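Local coordinates for isochorismatase family protein (Enterococcus faecalis, PDB 2A67) that belongs to the isochorismatase family and is probably a hydrolase, though its substrate and precise function remain unknown, at residues Val101-Glu112 against Tyr127-Thr138. Sequence-based numbering, arbitrary orientation.
Sequences VQTLEIAGVQTE and YTCLMTPKTTST
Glu-105 reaches Thr-132 through a fully extended side chain: CG lies anti to the backbone N (chi1 -177°) and the chain stays extended beyond CG, which carries OE2 to 2.6 Å from Thr-132 OG1. The hydroxyl donates to the anti side of the carboxylate, 34° out of its plane. Salt bridges to Arg-36 and Arg-5 probably keep this buried group ionised. On the other face of the sheet, Leu-104 CD1 sits 4.3 Å from the Tyr-127 ring centroid, an off-centre CH-pi contact, while the carbonyl oxygens of Val-101 and Gln-102 meet the ring edge. Thr-128 N donates to Gln-102 O and Thr-128 O accepts from Leu-104 N (2.8 Å), so one residue bonds to both neighbours of its partner Thr-103, the parallel pattern; helix 111-125 joins the two strands in a beta-alpha-beta unit of the six-stranded sheet. Pairing is interrupted after Ile-106 N to Leu-130 O; there a water donates to Ile-106 O (2.7 Å) and Thr-135 OG1 and accepts from Thr-132 N. It resumes where Gly-108 N donates to Thr-135 O (3.1 Å). Past the cis peptide before Gln-110, Thr-111 OG1 and Thr-136 OG1 share a hydrogen bond of 3.0 Å, their side chains nearly perpendicular, and Thr-136 OG1 also bonds Glu-154.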
ATOM      1  N   VAL D 101      21.276   5.739   0.314  1.00 29.73           N
ATOM      2  CA  VAL D 101      20.497   5.037  -0.701  1.00 29.52           C
ATOM      3  C   VAL D 101      19.266   5.854  -0.980  1.00 30.80           C
ATOM      4  O   VAL D 101      18.537   6.229  -0.060  1.00 30.98           O
ATOM      5  CB  VAL D 101      20.127   3.589  -0.281  1.00 30.32           C
ATOM      6  CG1 VAL D 101      19.082   2.940  -1.241  1.00 26.04           C
ATOM      7  CG2 VAL D 101      21.405   2.703  -0.178  1.00 29.51           C
ATOM      8  N   GLN D 102      19.042   6.160  -2.258  1.00 28.94           N
ATOM      9  CA  GLN D 102      17.855   6.857  -2.662  1.00 30.01           C
ATOM     10  C   GLN D 102      16.971   5.945  -3.540  1.00 28.86           C
ATOM     11  O   GLN D 102      15.790   6.200  -3.707  1.00 30.60           O
ATOM     12  CB  GLN D 102      18.280   8.183  -3.385  1.00 31.46           C
ATOM     13  CG  GLN D 102      17.247   8.844  -4.337  1.00 37.98           C
ATOM     14  CD  GLN D 102      15.937   9.259  -3.630  1.00 44.44           C
ATOM     15  OE1 GLN D 102      14.859   9.354  -4.277  1.00 44.95           O
ATOM     16  NE2 GLN D 102      16.023   9.501  -2.295  1.00 44.86           N
ATOM     17  N   THR D 103      17.531   4.851  -4.046  1.00 27.56           N
ATOM     18  CA  THR D 103      16.853   4.029  -5.057  1.00 26.65           C
ATOM     19  C   THR D 103      16.800   2.639  -4.530  1.00 26.00           C
ATOM     20  O   THR D 103      17.824   2.128  -4.076  1.00 25.46           O
ATOM     21  CB  THR D 103      17.611   4.080  -6.464  1.00 26.67           C
ATOM     22  OG1 THR D 103      17.567   5.414  -6.928  1.00 27.62           O
ATOM     23  CG2 THR D 103      16.888   3.328  -7.491  1.00 25.78           C
ATOM     24  N   LEU D 104      15.610   2.025  -4.599  1.00 24.74           N
ATOM     25  CA  LEU D 104      15.415   0.690  -4.044  1.00 25.08           C
ATOM     26  C   LEU D 104      14.904  -0.162  -5.161  1.00 24.39           C
ATOM     27  O   LEU D 104      13.888   0.169  -5.763  1.00 25.09           O
ATOM     28  CB  LEU D 104      14.279   0.726  -2.960  1.00 24.29           C
ATOM     29  CG  LEU D 104      14.622   1.563  -1.733  1.00 26.29           C
ATOM     30  CD1 LEU D 104      13.403   1.662  -0.781  1.00 25.09           C
ATOM     31  CD2 LEU D 104      15.878   0.917  -1.044  1.00 26.86           C
ATOM     32  N   GLU D 105      15.579  -1.274  -5.404  1.00 24.90           N
ATOM     33  CA  GLU D 105      15.060  -2.335  -6.281  1.00 26.40           C
ATOM     34  C   GLU D 105      14.459  -3.426  -5.385  1.00 26.19           C
ATOM     35  O   GLU D 105      15.171  -4.087  -4.645  1.00 27.26           O
ATOM     36  CB  GLU D 105      16.165  -2.959  -7.164  1.00 26.13           C
ATOM     37  CG  GLU D 105      15.609  -4.009  -8.137  1.00 26.68           C
ATOM     38  CD  GLU D 105      16.675  -4.574  -9.092  1.00 29.10           C
ATOM     39  OE1 GLU D 105      17.732  -3.907  -9.324  1.00 26.99           O
ATOM     40  OE2 GLU D 105      16.413  -5.667  -9.632  1.00 27.97           O
ATOM     41  N   ILE D 106      13.163  -3.656  -5.513  1.00 26.91           N
ATOM     42  CA  ILE D 106      12.427  -4.478  -4.545  1.00 26.41           C
ATOM     43  C   ILE D 106      11.992  -5.829  -5.096  1.00 26.96           C
ATOM     44  O   ILE D 106      11.516  -5.945  -6.228  1.00 25.55           O
ATOM     45  CB  ILE D 106      11.206  -3.665  -4.017  1.00 26.52           C
ATOM     46  CG1 ILE D 106      11.716  -2.428  -3.253  1.00 26.72           C
ATOM     47  CG2 ILE D 106      10.304  -4.529  -3.039  1.00 26.40           C
ATOM     48  CD1 ILE D 106      10.728  -1.276  -3.071  1.00 27.05           C
ATOM     49  N   ALA D 107      12.109  -6.864  -4.268  1.00 26.32           N
ATOM     50  CA  ALA D 107      11.631  -8.207  -4.607  1.00 26.40           C
ATOM     51  C   ALA D 107      11.182  -8.854  -3.282  1.00 26.24           C
ATOM     52  O   ALA D 107      11.573  -8.385  -2.198  1.00 25.54           O
ATOM     53  CB  ALA D 107      12.776  -9.030  -5.267  1.00 26.23           C
ATOM     54  N   GLY D 108      10.300  -9.841  -3.371  1.00 27.02           N
ATOM     55  CA  GLY D 108      10.054 -10.721  -2.196  1.00 27.29           C
ATOM     56  C   GLY D 108       8.688 -11.317  -2.223  1.00 27.28           C
ATOM     57  O   GLY D 108       8.059 -11.398  -3.270  1.00 24.99           O
ATOM     58  N   VAL D 109       8.224 -11.702  -1.028  1.00 28.39           N
ATOM     59  CA  VAL D 109       6.942 -12.363  -0.796  1.00 29.01           C
ATOM     60  C   VAL D 109       6.394 -11.787   0.519  1.00 28.95           C
ATOM     61  O   VAL D 109       7.178 -11.267   1.323  1.00 28.99           O
ATOM     62  CB  VAL D 109       7.128 -13.932  -0.645  1.00 30.78           C
ATOM     63  CG1 VAL D 109       7.848 -14.532  -1.903  1.00 28.31           C
ATOM     64  CG2 VAL D 109       7.974 -14.231   0.598  1.00 29.88           C
ATOM     65  N   GLN D 110       5.076 -11.797   0.716  1.00 27.85           N
ATOM     66  CA  GLN D 110       4.117 -12.145  -0.336  1.00 28.53           C
ATOM     67  C   GLN D 110       3.744 -10.875  -1.096  1.00 27.86           C
ATOM     68  O   GLN D 110       3.632  -9.823  -0.495  1.00 28.40           O
ATOM     69  CB  GLN D 110       2.825 -12.764   0.262  1.00 27.91           C
ATOM     70  CG  GLN D 110       3.024 -14.226   0.681  1.00 30.00           C
ATOM     71  CD  GLN D 110       1.837 -14.739   1.456  1.00 33.07           C
ATOM     72  OE1 GLN D 110       0.763 -14.994   0.909  1.00 34.20           O
ATOM     73  NE2 GLN D 110       2.014 -14.840   2.745  1.00 28.75           N
ATOM     74  N   THR D 111       3.467 -11.027  -2.389  1.00 27.55           N
ATOM     75  CA  THR D 111       3.070  -9.923  -3.315  1.00 28.31           C
ATOM     76  C   THR D 111       2.132  -8.893  -2.711  1.00 27.61           C
ATOM     77  O   THR D 111       2.414  -7.688  -2.714  1.00 26.05           O
ATOM     78  CB  THR D 111       2.328 -10.527  -4.535  1.00 28.40           C
ATOM     79  OG1 THR D 111       3.178 -11.504  -5.147  1.00 28.57           O
ATOM     80  CG2 THR D 111       1.853  -9.448  -5.566  1.00 27.79           C
ATOM     81  N   GLU D 112       0.970  -9.367  -2.257  1.00 26.72           N
ATOM     82  CA  GLU D 112      -0.088  -8.452  -1.871  1.00 26.92           C
ATOM     83  C   GLU D 112       0.026  -7.944  -0.429  1.00 26.51           C
ATOM     84  O   GLU D 112      -0.668  -7.016  -0.055  1.00 27.66           O
ATOM     85  CB  GLU D 112      -1.461  -9.087  -2.100  1.00 27.23           C
ATOM     86  CG  GLU D 112      -1.869 -10.141  -1.023  1.00 29.32           C
ATOM     87  CD  GLU D 112      -1.407 -11.572  -1.345  1.00 32.80           C
ATOM     88  OE1 GLU D 112      -0.257 -11.775  -1.782  1.00 28.27           O
ATOM     89  OE2 GLU D 112      -2.208 -12.514  -1.142  1.00 31.50           O
ATOM     90  N   TYR D 127      11.488   7.517  -1.771  1.00 23.91           N
ATOM     91  CA  TYR D 127      12.494   6.683  -2.480  1.00 24.81           C
ATOM     92  C   TYR D 127      12.046   6.435  -3.877  1.00 25.51           C
ATOM     93  O   TYR D 127      10.827   6.372  -4.149  1.00 25.41           O
ATOM     94  CB  TYR D 127      12.808   5.304  -1.821  1.00 25.30           C
ATOM     95  CG  TYR D 127      13.366   5.436  -0.438  1.00 26.29           C
ATOM     96  CD1 TYR D 127      14.738   5.656  -0.233  1.00 28.11           C
ATOM     97  CD2 TYR D 127      12.512   5.376   0.691  1.00 29.79           C
ATOM     98  CE1 TYR D 127      15.246   5.828   1.045  1.00 25.82           C
ATOM     99  CE2 TYR D 127      13.030   5.491   2.022  1.00 27.48           C
ATOM    100  CZ  TYR D 127      14.395   5.721   2.166  1.00 29.12           C
ATOM    101  OH  TYR D 127      14.974   5.868   3.417  1.00 31.00           O
ATOM    102  N   THR D 128      13.043   6.313  -4.766  1.00 24.99           N
ATOM    103  CA  THR D 128      12.828   5.887  -6.145  1.00 26.08           C
ATOM    104  C   THR D 128      12.771   4.361  -6.211  1.00 26.34           C
ATOM    105  O   THR D 128      13.722   3.698  -5.820  1.00 28.59           O
ATOM    106  CB  THR D 128      13.938   6.525  -7.103  1.00 25.45           C
ATOM    107  OG1 THR D 128      13.839   7.951  -6.988  1.00 27.39           O
ATOM    108  CG2 THR D 128      13.749   6.051  -8.552  1.00 27.93           C
ATOM    109  N   CYS D 129      11.648   3.793  -6.656  1.00 25.89           N
ATOM    110  CA  CYS D 129      11.510   2.331  -6.578  1.00 26.81           C
ATOM    111  C   CYS D 129      11.600   1.716  -7.959  1.00 26.52           C
ATOM    112  O   CYS D 129      11.116   2.322  -8.943  1.00 24.50           O
ATOM    113  CB  CYS D 129      10.195   1.943  -5.897  1.00 25.87           C
ATOM    114  SG  CYS D 129      10.197   2.594  -4.203  1.00 28.60           S
ATOM    115  N   LEU D 130      12.241   0.540  -7.996  1.00 25.32           N
ATOM    116  CA  LEU D 130      12.475  -0.264  -9.211  1.00 25.90           C
ATOM    117  C   LEU D 130      12.103  -1.713  -8.917  1.00 27.31           C
ATOM    118  O   LEU D 130      12.125  -2.115  -7.787  1.00 27.14           O
ATOM    119  CB  LEU D 130      13.961  -0.245  -9.581  1.00 25.03           C
ATOM    120  CG  LEU D 130      14.578   1.163  -9.775  1.00 24.48           C
ATOM    121  CD1 LEU D 130      16.073   0.987  -9.916  1.00 23.00           C
ATOM    122  CD2 LEU D 130      13.964   1.944 -10.937  1.00 23.35           C
HETATM  123  N   MSE D 131      11.793  -2.485  -9.941  1.00 27.97           N
HETATM  124  CA  MSE D 131      11.557  -3.899  -9.778  1.00 28.34           C
HETATM  125  C   MSE D 131      11.965  -4.706 -11.018  1.00 27.79           C
HETATM  126  O   MSE D 131      11.656  -4.325 -12.137  1.00 27.36           O
HETATM  127  CB  MSE D 131      10.077  -4.132  -9.542  1.00 26.35           C
HETATM  128  CG  MSE D 131       9.754  -5.582  -9.281  1.00 29.42           C
HETATM  129 SE   MSE D 131       7.926  -5.781  -8.532  1.00 33.20          SE
HETATM  130  CE  MSE D 131       8.338  -5.760  -6.613  1.00 27.38           C
ATOM    131  N   THR D 132      12.612  -5.839 -10.815  1.00 28.05           N
ATOM    132  CA  THR D 132      12.853  -6.782 -11.912  1.00 29.15           C
ATOM    133  C   THR D 132      11.562  -7.586 -12.058  1.00 29.57           C
ATOM    134  O   THR D 132      11.036  -8.117 -11.063  1.00 30.67           O
ATOM    135  CB  THR D 132      14.093  -7.679 -11.597  1.00 27.71           C
ATOM    136  OG1 THR D 132      15.263  -6.863 -11.628  1.00 28.08           O
ATOM    137  CG2 THR D 132      14.262  -8.841 -12.581  1.00 29.85           C
ATOM    138  N   PRO D 133      11.053  -7.697 -13.287  1.00 30.64           N
ATOM    139  CA  PRO D 133       9.894  -8.544 -13.513  1.00 31.51           C
ATOM    140  C   PRO D 133      10.066  -9.957 -12.936  1.00 32.61           C
ATOM    141  O   PRO D 133      11.180 -10.473 -12.905  1.00 33.23           O
ATOM    142  CB  PRO D 133       9.837  -8.597 -15.064  1.00 32.14           C
ATOM    143  CG  PRO D 133      10.336  -7.242 -15.454  1.00 30.21           C
ATOM    144  CD  PRO D 133      11.523  -7.073 -14.546  1.00 28.93           C
ATOM    145  N   LYS D 134       8.967 -10.576 -12.512  1.00 32.86           N
ATOM    146  CA  LYS D 134       8.960 -11.944 -11.970  1.00 33.10           C
ATOM    147  C   LYS D 134       9.825 -12.183 -10.746  1.00 32.95           C
ATOM    148  O   LYS D 134      10.535 -13.199 -10.640  1.00 32.77           O
ATOM    149  CB  LYS D 134       9.246 -12.965 -13.072  1.00 33.73           C
ATOM    150  CG  LYS D 134       8.290 -12.803 -14.247  1.00 36.39           C
ATOM    151  CD  LYS D 134       8.635 -13.754 -15.403  1.00 43.26           C
ATOM    152  CE  LYS D 134       7.340 -14.196 -16.086  1.00 47.64           C
ATOM    153  NZ  LYS D 134       7.506 -15.584 -16.685  1.00 52.25           N
ATOM    154  N   THR D 135       9.806 -11.230  -9.806  1.00 31.47           N
ATOM    155  CA  THR D 135      10.619 -11.425  -8.614  1.00 29.90           C
ATOM    156  C   THR D 135       9.719 -11.308  -7.353  1.00 29.66           C
ATOM    157  O   THR D 135      10.190 -11.039  -6.268  1.00 30.30           O
ATOM    158  CB  THR D 135      11.856 -10.462  -8.555  1.00 28.78           C
ATOM    159  OG1 THR D 135      11.383  -9.114  -8.651  1.00 27.68           O
ATOM    160  CG2 THR D 135      12.939 -10.810  -9.660  1.00 27.86           C
ATOM    161  N   THR D 136       8.411 -11.455  -7.528  1.00 30.08           N
ATOM    162  CA  THR D 136       7.520 -11.603  -6.344  1.00 30.12           C
ATOM    163  C   THR D 136       6.700 -12.875  -6.477  1.00 29.78           C
ATOM    164  O   THR D 136       6.524 -13.409  -7.575  1.00 29.47           O
ATOM    165  CB  THR D 136       6.557 -10.394  -6.085  1.00 29.03           C
ATOM    166  OG1 THR D 136       5.408 -10.498  -6.927  1.00 32.49           O
ATOM    167  CG2 THR D 136       7.222  -9.071  -6.331  1.00 30.32           C
ATOM    168  N   SER D 137       6.196 -13.373  -5.347  1.00 29.08           N
ATOM    169  CA  SER D 137       5.333 -14.543  -5.412  1.00 29.35           C
ATOM    170  C   SER D 137       4.404 -14.477  -4.205  1.00 28.99           C
ATOM    171  O   SER D 137       4.627 -13.679  -3.284  1.00 28.27           O
ATOM    172  CB  SER D 137       6.168 -15.824  -5.418  1.00 28.25           C
ATOM    173  OG  SER D 137       5.352 -16.985  -5.327  1.00 33.63           O
ATOM    174  N   THR D 138       3.366 -15.306  -4.260  1.00 29.80           N
ATOM    175  CA  THR D 138       2.317 -15.392  -3.237  1.00 29.12           C
ATOM    176  C   THR D 138       1.593 -16.744  -3.403  1.00 30.99           C
ATOM    177  O   THR D 138       2.051 -17.609  -4.160  1.00 30.17           O
ATOM    178  CB  THR D 138       1.358 -14.165  -3.274  1.00 28.24           C
ATOM    179  OG1 THR D 138       0.646 -14.083  -2.045  1.00 29.75           O
ATOM    180  CG2 THR D 138       0.396 -14.115  -4.491  1.00 25.08           C
TER
HETATM  181  O   HOH W   1      12.969  -6.919  -8.305  1.00 25.58           O